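Local coordinates for radical SAM domain protein (Methanothrix thermoacetophila, PDB 6Y1X), which probably builds the carbide-containing iron-sulfur precursor of the nitrogenase FeMo cofactor by radical S-adenosylmethionine chemistry, at residues A[65-70]-A[251-256]; A[53-58]-A[119-124]; A[38-43]-A[213-218]. One frame throughout, in Å; residues are numbered along the deposited sequence. Where two conformers were deposited one is given.

Interaction 1. Residues A[65-70]-A[251-256]; sequences YCIRDF and PQYKFA. With SF4 (iron/sulfur cluster), chain D; SO4 (sulfate ion), chain F.
Gln252 packs on Tyr65 and Ile67, the residues before and after Cys66, the last cysteine of the radical SAM CX3CX2C motif, whose SG binds iron FE1 of the cluster at 2.3 Å. The glutamine illustrates how two loops can pack by van der Waals contact, with no hydrogen bond between them. Its CB meets Tyr65 O at 3.4 Å. CG, anti to the backbone N (chi1 -177°), continues to Ile67 CG1. There the chain bends at chi2, and the two side chains cross at about a right angle, Gln252 CD lying 3.5 Å from Ile67 CG1. At the tip OE1 turns back onto its own loop and accepts from Tyr253 N at 2.8 Å, the donor in the carbonyl plane and on a lone pair. An alanine here, which has no amide, would probably leave Tyr253 N without its mate and open a gap beside Ile67 CG1. Farther along, Phe255 CD2 meets Tyr65 CB at 3.8 Å, and the tyrosine ring leads away to place its hydroxyl on Asn74 and Asn166. Tyr253, its own hydroxyl bonded to Asp178, sets CB 3.9 Å from Ile67 CD1 and CD2 3.3 Å from Cys66 O.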
# COMPACT_ATOMS: atom_id res chain seq x y z
N TYR A 65 7.59 4.90 -12.03
CA TYR A 65 6.30 4.92 -12.71
C TYR A 65 5.38 6.01 -12.18
O TYR A 65 4.21 6.06 -12.56
CB TYR A 65 5.61 3.56 -12.63
CG TYR A 65 5.49 2.99 -11.23
CD1 TYR A 65 4.46 3.38 -10.38
CD2 TYR A 65 6.39 2.03 -10.78
CE1 TYR A 65 4.36 2.85 -9.10
CE2 TYR A 65 6.29 1.49 -9.51
CZ TYR A 65 5.27 1.91 -8.67
OH TYR A 65 5.17 1.36 -7.42
N CYS A 66 5.88 6.89 -11.31
CA CYS A 66 5.05 7.84 -10.58
C CYS A 66 5.35 9.27 -11.01
O CYS A 66 6.52 9.67 -11.08
CB CYS A 66 5.26 7.71 -9.07
SG CYS A 66 4.42 9.01 -8.15
N ILE A 67 4.29 10.01 -11.31
CA ILE A 67 4.32 11.47 -11.37
C ILE A 67 3.69 11.98 -10.07
O ILE A 67 2.53 11.66 -9.77
CB ILE A 67 3.57 12.01 -12.60
CG1 ILE A 67 4.29 11.61 -13.89
CG2 ILE A 67 3.46 13.52 -12.53
CD1 ILE A 67 5.63 12.28 -14.09
N ARG A 68 4.47 12.70 -9.26
CA ARG A 68 4.02 13.09 -7.92
C ARG A 68 2.81 14.00 -7.91
O ARG A 68 2.17 14.15 -6.86
CB ARG A 68 5.17 13.75 -7.16
CG ARG A 68 6.26 12.77 -6.76
CD ARG A 68 5.74 11.75 -5.76
NE ARG A 68 4.90 12.35 -4.72
CZ ARG A 68 5.36 13.13 -3.74
NH1 ARG A 68 6.66 13.40 -3.64
NH2 ARG A 68 4.52 13.63 -2.84
N ASP A 69 2.46 14.62 -9.04
CA ASP A 69 1.24 15.43 -9.10
C ASP A 69 0.01 14.63 -8.70
O ASP A 69 -0.99 15.20 -8.24
CB ASP A 69 1.04 15.99 -10.51
CG ASP A 69 2.07 17.04 -10.88
OD1 ASP A 69 2.89 17.42 -10.02
OD2 ASP A 69 2.05 17.47 -12.06
N PHE A 70 0.06 13.31 -8.89
CA PHE A 70 -1.12 12.47 -8.79
C PHE A 70 -1.05 11.58 -7.55
O PHE A 70 0.04 11.16 -7.13
CB PHE A 70 -1.29 11.62 -10.05
CG PHE A 70 -1.29 12.42 -11.32
CD1 PHE A 70 -2.24 13.42 -11.53
CD2 PHE A 70 -0.36 12.17 -12.31
CE1 PHE A 70 -2.23 14.15 -12.69
CE2 PHE A 70 -0.36 12.91 -13.48
CZ PHE A 70 -1.30 13.89 -13.67
N PRO A 251 1.71 2.74 -17.45
CA PRO A 251 2.96 3.33 -17.97
C PRO A 251 2.98 4.85 -17.79
O PRO A 251 2.07 5.55 -18.23
CB PRO A 251 2.95 2.94 -19.45
CG PRO A 251 2.01 1.78 -19.54
CD PRO A 251 0.96 2.02 -18.49
N GLN A 252 4.03 5.34 -17.13
CA GLN A 252 4.09 6.74 -16.73
C GLN A 252 5.51 7.03 -16.27
O GLN A 252 6.25 6.12 -15.90
CB GLN A 252 3.07 7.03 -15.61
CG GLN A 252 2.95 8.48 -15.11
CD GLN A 252 2.72 9.49 -16.22
OE1 GLN A 252 3.63 9.85 -16.97
NE2 GLN A 252 1.47 9.93 -16.36
N TYR A 253 5.87 8.32 -16.30
CA TYR A 253 7.21 8.79 -15.92
C TYR A 253 8.24 7.96 -16.70
O TYR A 253 8.09 7.81 -17.92
CB TYR A 253 7.34 8.75 -14.40
CG TYR A 253 8.64 9.32 -13.87
CD1 TYR A 253 9.29 10.36 -14.52
CD2 TYR A 253 9.21 8.81 -12.70
CE1 TYR A 253 10.47 10.89 -14.02
CE2 TYR A 253 10.39 9.33 -12.20
CZ TYR A 253 11.02 10.36 -12.87
OH TYR A 253 12.20 10.86 -12.37
N LYS A 254 9.26 7.40 -16.06
CA LYS A 254 10.33 6.72 -16.78
C LYS A 254 9.88 5.39 -17.37
O LYS A 254 10.59 4.84 -18.22
CB LYS A 254 11.54 6.51 -15.88
CG LYS A 254 12.30 7.80 -15.62
CD LYS A 254 13.40 7.62 -14.60
CE LYS A 254 14.25 8.89 -14.51
NZ LYS A 254 15.41 8.71 -13.60
N PHE A 255 8.71 4.89 -16.98
CA PHE A 255 8.16 3.67 -17.55
C PHE A 255 7.06 3.98 -18.57
O PHE A 255 6.27 3.09 -18.91
CB PHE A 255 7.62 2.76 -16.45
CG PHE A 255 8.69 2.16 -15.57
CD1 PHE A 255 10.03 2.21 -15.93
CD2 PHE A 255 8.35 1.53 -14.38
CE1 PHE A 255 11.01 1.65 -15.12
CE2 PHE A 255 9.33 0.96 -13.56
CZ PHE A 255 10.65 1.03 -13.93
N ALA A 256 6.99 5.22 -19.04
CA ALA A 256 5.92 5.64 -19.95
C ALA A 256 5.95 4.89 -21.28
O ALA A 256 4.94 4.88 -21.99
CB ALA A 256 6.00 7.14 -20.21
FE1 SF4 D . 4.61 8.00 -6.09
FE2 SF4 D . 5.89 5.78 -5.28
FE3 SF4 D . 3.41 6.34 -4.32
FE4 SF4 D . 5.55 7.83 -3.55
S1 SF4 D . 5.21 5.60 -3.09
S2 SF4 D . 3.50 8.63 -4.18
S3 SF4 D . 6.82 7.88 -5.47
S4 SF4 D . 3.94 5.84 -6.49
S SO4 F . 17.35 6.19 -15.19
O1 SO4 F . 17.53 7.34 -14.32
O2 SO4 F . 16.23 5.38 -14.73
O3 SO4 F . 17.08 6.65 -16.55
O4 SO4 F . 18.56 5.37 -15.18

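Interaction 2. Residues A[53-58]-A[119-124]; sequences LPVAPK and EETFET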
# COMPACT_ATOMS: atom_id res chain seq x y z
N LEU A 53 -8.74 8.97 3.29
CA LEU A 53 -8.58 10.33 3.77
C LEU A 53 -7.26 10.87 3.26
O LEU A 53 -6.19 10.43 3.72
CB LEU A 53 -8.62 10.37 5.30
CG LEU A 53 -9.95 9.88 5.89
CD1 LEU A 53 -9.87 9.83 7.40
CD2 LEU A 53 -11.11 10.76 5.44
N PRO A 54 -7.27 11.82 2.33
CA PRO A 54 -6.00 12.30 1.74
C PRO A 54 -5.31 13.32 2.64
O PRO A 54 -5.36 14.53 2.43
CB PRO A 54 -6.47 12.91 0.41
CG PRO A 54 -7.86 13.40 0.73
CD PRO A 54 -8.45 12.40 1.68
N VAL A 55 -4.63 12.80 3.66
CA VAL A 55 -3.99 13.63 4.69
C VAL A 55 -2.48 13.58 4.61
O VAL A 55 -1.81 14.20 5.45
CB VAL A 55 -4.47 13.24 6.10
CG1 VAL A 55 -5.97 13.43 6.24
CG2 VAL A 55 -4.10 11.79 6.40
N ALA A 56 -1.91 12.87 3.64
CA ALA A 56 -0.50 12.47 3.67
C ALA A 56 0.18 12.87 2.36
O ALA A 56 0.50 12.01 1.54
CB ALA A 56 -0.36 10.97 3.91
N PRO A 57 0.44 14.17 2.15
CA PRO A 57 0.93 14.61 0.84
C PRO A 57 2.39 14.29 0.56
O PRO A 57 2.76 14.10 -0.60
CB PRO A 57 0.70 16.13 0.88
CG PRO A 57 0.80 16.47 2.33
CD PRO A 57 0.13 15.31 3.03
N LYS A 58 3.24 14.27 1.58
CA LYS A 58 4.66 14.04 1.33
C LYS A 58 4.92 12.57 1.01
O LYS A 58 4.26 11.68 1.55
CB LYS A 58 5.50 14.46 2.53
CG LYS A 58 5.32 15.90 2.96
CD LYS A 58 6.33 16.28 4.03
CE LYS A 58 6.02 15.62 5.36
NZ LYS A 58 6.90 16.14 6.44
N GLU A 119 3.14 13.07 9.60
CA GLU A 119 2.59 12.94 10.94
C GLU A 119 1.07 13.04 10.93
O GLU A 119 0.41 12.46 11.80
CB GLU A 119 3.19 13.98 11.88
CG GLU A 119 4.65 13.73 12.19
CD GLU A 119 4.89 12.35 12.79
OE1 GLU A 119 5.89 11.70 12.41
OE2 GLU A 119 4.08 11.92 13.65
N GLU A 120 0.50 13.74 9.94
CA GLU A 120 -0.95 13.91 9.90
C GLU A 120 -1.66 12.58 9.74
O GLU A 120 -2.84 12.47 10.12
CB GLU A 120 -1.34 14.86 8.76
CG GLU A 120 -0.92 16.30 8.99
CD GLU A 120 0.50 16.58 8.52
OE1 GLU A 120 1.20 15.62 8.13
OE2 GLU A 120 0.92 17.76 8.54
N THR A 121 -0.99 11.57 9.18
CA THR A 121 -1.59 10.24 9.09
C THR A 121 -1.94 9.71 10.47
O THR A 121 -3.04 9.21 10.71
CB THR A 121 -0.62 9.28 8.39
OG1 THR A 121 -0.39 9.72 7.05
CG2 THR A 121 -1.17 7.86 8.39
N PHE A 122 -0.98 9.82 11.40
CA PHE A 122 -1.16 9.26 12.74
C PHE A 122 -2.16 10.07 13.54
O PHE A 122 -2.95 9.51 14.31
CB PHE A 122 0.20 9.19 13.43
CG PHE A 122 1.22 8.42 12.66
CD1 PHE A 122 1.34 7.05 12.82
CD2 PHE A 122 2.02 9.05 11.71
CE1 PHE A 122 2.26 6.33 12.09
CE2 PHE A 122 2.94 8.33 10.97
CZ PHE A 122 3.06 6.97 11.16
N GLU A 123 -2.15 11.39 13.36
CA GLU A 123 -3.13 12.23 14.05
C GLU A 123 -4.54 11.95 13.54
O GLU A 123 -5.49 11.92 14.33
CB GLU A 123 -2.77 13.70 13.87
CG GLU A 123 -3.62 14.65 14.69
CD GLU A 123 -3.77 14.21 16.13
OE1 GLU A 123 -4.92 14.06 16.59
OE2 GLU A 123 -2.73 13.99 16.80
N THR A 124 -4.69 11.74 12.24
CA THR A 124 -6.00 11.48 11.66
C THR A 124 -6.58 10.16 12.15
O THR A 124 -7.72 10.10 12.61
CB THR A 124 -5.91 11.47 10.14
OG1 THR A 124 -5.51 12.76 9.67
CG2 THR A 124 -7.26 11.12 9.53
O HOH W 1 4.80 15.30 8.77
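The flat peptide carbonyl of Glu120, beside which Val55 and Thr124 reach toward each other tip to tip, is gripped from both faces: Thr124 OG1 donates to Glu120 O from one side at 2.7 Å, tilted 29° from the carbonyl plane, and Thr124 N from the other. The hydroxyl is thereby turned to its own helix, although its oxygen still meets the valine methyls. Nearby, the Phe122 ring has Glu119 O at its edge, in plane, while the ring forms a cation-pi pair with Arg149 beyond the contact. Val55 CG1, placed opposite the carbonyl carbon by chi1 of -61°, comes to 3.5 Å from Thr124 OG1. The methyl of the same threonine, CG2, takes Leu53 CD1 at 3.6 Å. In the partial TIM barrel of radical SAM enzymes, residues 53-58 leave strand 49-52 and lead to Cys59, the first cysteine of the CX3CX2C motif, whereas helix 119-131 is the crossover of the beta-alpha-beta unit joining strands 104-109 and 136-141. Pro54 is the centre of an inverse gamma turn; next to it, Val55 O lies 3.4 Å from Glu120 CB. Ala56 CB then abuts Thr121 OG1, a hydroxyl bonded to Pro115 O. Where the loop departs, a water accepts from Glu119 N at 2.9 Å and, weakly, from Lys58 NZ.

Interaction 3. Residues A[38-43]-A[213-218]; sequences PCFSEK and IVKVNT. With SF4 (iron/sulfur cluster), chain C.
Phe40 and Lys215 run obliquely across each other: the lysine CD lies over one face of the ring, while CB sits 3.5 Å from Phe40 CE2. Ile213, two residues earlier and on the same side of strand 213-220, brings CG2 to Phe40 CD2 at 3.5 Å, and the backbone carbon of Val214 stands at the ring edge between them. Phe40 CE1 approaches cluster sulfur S3 at 3.8 Å, on the same side of the ring plane as the lysine CD. It exemplifies an aromatic side chain next to a metal ligand serving as wall of the cluster pocket. The ligand is Cys39, whose SG, opposite its carbonyl carbon (chi1 -48°), binds iron FE2 at 2.3 Å; His52, Glu75 and Cys138 are the other protein ligands of this cluster. Lys215 was modelled in two conformers, so its tip is less certain; in one, it bonds to Asn217 OD1 and Thr162 OG1, with Lys215 NZ 3.7 Å from cluster S3. With no hydrogen bond between the segments, the contact rests on carbon against carbon, Phe40 with Ile213 and Lys215, and is therefore mainly apolar, burying Cys39 O without a polar partner.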
# COMPACT_ATOMS: atom_id res chain seq x y z
N PRO A 38 -13.38 -4.69 2.13
CA PRO A 38 -13.56 -4.99 0.69
C PRO A 38 -12.28 -5.38 -0.02
O PRO A 38 -12.34 -6.11 -1.02
CB PRO A 38 -14.14 -3.69 0.12
CG PRO A 38 -14.50 -2.83 1.30
CD PRO A 38 -13.69 -3.30 2.46
N CYS A 39 -11.12 -4.93 0.46
CA CYS A 39 -9.86 -5.22 -0.20
C CYS A 39 -9.21 -6.51 0.27
O CYS A 39 -8.24 -6.97 -0.34
CB CYS A 39 -8.88 -4.06 -0.01
SG CYS A 39 -9.60 -2.44 -0.36
N PHE A 40 -9.74 -7.13 1.33
CA PHE A 40 -9.19 -8.37 1.85
C PHE A 40 -10.14 -9.55 1.72
O PHE A 40 -9.75 -10.68 2.05
CB PHE A 40 -8.79 -8.21 3.33
CG PHE A 40 -7.60 -7.30 3.54
CD1 PHE A 40 -7.72 -5.93 3.36
CD2 PHE A 40 -6.38 -7.82 3.90
CE1 PHE A 40 -6.63 -5.09 3.55
CE2 PHE A 40 -5.28 -6.99 4.10
CZ PHE A 40 -5.41 -5.63 3.92
N SER A 41 -11.37 -9.33 1.25
CA SER A 41 -12.34 -10.39 1.07
C SER A 41 -13.08 -10.14 -0.24
O SER A 41 -13.54 -9.02 -0.49
CB SER A 41 -13.32 -10.45 2.24
OG SER A 41 -14.29 -11.47 2.05
N GLU A 42 -13.19 -11.19 -1.06
CA GLU A 42 -13.96 -11.08 -2.30
C GLU A 42 -15.43 -10.78 -2.01
O GLU A 42 -16.06 -9.98 -2.72
CB GLU A 42 -13.81 -12.36 -3.12
CG GLU A 42 -13.66 -12.11 -4.61
CD GLU A 42 -13.04 -13.29 -5.35
OE1 GLU A 42 -13.27 -13.41 -6.57
OE2 GLU A 42 -12.31 -14.08 -4.71
N LYS A 43 -16.00 -11.43 -0.99
CA LYS A 43 -17.39 -11.18 -0.64
C LYS A 43 -17.59 -9.75 -0.15
O LYS A 43 -18.61 -9.12 -0.46
CB LYS A 43 -17.86 -12.18 0.42
CG LYS A 43 -17.81 -13.63 -0.03
N ILE A 213 -3.06 -7.76 9.65
CA ILE A 213 -3.41 -8.42 8.40
C ILE A 213 -2.71 -7.66 7.28
O ILE A 213 -2.98 -6.47 7.06
CB ILE A 213 -4.93 -8.44 8.19
CG1 ILE A 213 -5.63 -8.98 9.43
CG2 ILE A 213 -5.28 -9.26 6.95
CD1 ILE A 213 -5.16 -10.35 9.85
N VAL A 214 -1.82 -8.34 6.58
CA VAL A 214 -0.93 -7.69 5.62
C VAL A 214 -1.33 -8.07 4.21
O VAL A 214 -1.47 -9.26 3.88
CB VAL A 214 0.54 -8.06 5.89
CG1 VAL A 214 1.45 -7.45 4.81
CG2 VAL A 214 0.95 -7.59 7.27
N LYS A 215 -1.53 -7.06 3.37
CA LYS A 215 -1.70 -7.22 1.94
C LYS A 215 -0.47 -6.66 1.23
O LYS A 215 0.03 -5.60 1.61
CB LYS A 215 -2.97 -6.52 1.47
CG LYS A 215 -3.06 -6.20 -0.02
CD LYS A 215 -4.50 -5.82 -0.37
CE LYS A 215 -4.57 -4.87 -1.55
NZ LYS A 215 -4.10 -3.50 -1.19
N VAL A 216 0.02 -7.37 0.23
CA VAL A 216 1.17 -6.89 -0.54
C VAL A 216 0.69 -6.59 -1.95
O VAL A 216 0.10 -7.45 -2.62
CB VAL A 216 2.32 -7.90 -0.53
CG1 VAL A 216 3.33 -7.56 -1.62
CG2 VAL A 216 2.98 -7.89 0.84
N ASN A 217 0.92 -5.36 -2.40
CA ASN A 217 0.74 -4.99 -3.79
C ASN A 217 2.05 -5.20 -4.54
O ASN A 217 3.13 -4.92 -4.02
CB ASN A 217 0.34 -3.52 -3.93
CG ASN A 217 -1.03 -3.22 -3.37
OD1 ASN A 217 -1.86 -4.11 -3.19
ND2 ASN A 217 -1.28 -1.95 -3.11
N THR A 218 1.95 -5.65 -5.79
CA THR A 218 3.09 -5.68 -6.69
C THR A 218 2.67 -5.11 -8.03
O THR A 218 1.69 -5.56 -8.61
CB THR A 218 3.64 -7.10 -6.89
OG1 THR A 218 4.09 -7.63 -5.63
CG2 THR A 218 4.80 -7.10 -7.89
FE1 SF4 C . -5.54 -0.15 0.27
FE2 SF4 C . -8.14 -0.91 0.55
FE3 SF4 C . -7.42 1.69 0.85
FE4 SF4 C . -6.71 -0.16 2.76
S1 SF4 C . -8.84 0.51 2.22
S2 SF4 C . -5.37 1.49 1.88
S3 SF4 C . -6.30 -1.99 1.43
S4 SF4 C . -7.29 0.46 -1.09

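In the fold
Read from the N terminus, the first halves of all three contacts come in quick succession, residues 38-43, 53-58 and 65-70, and their partners follow much later. Interaction 2 closes first, at helix 119-131, joining the loop after the first strand of the parallel sheet to the helix beyond the second; it is nested within the loop closed by interaction 3 at strand 213-220. Interaction 1 crosses both, since 65-70 must wait for 251-256, after the last strand of that sheet. Interactions 1 and 3 each hold a different cluster, on opposite sides of the chain's centre, while interactions 1 and 2 touch where Arg68 NH2 lies 2.9 Å from Pro57 O.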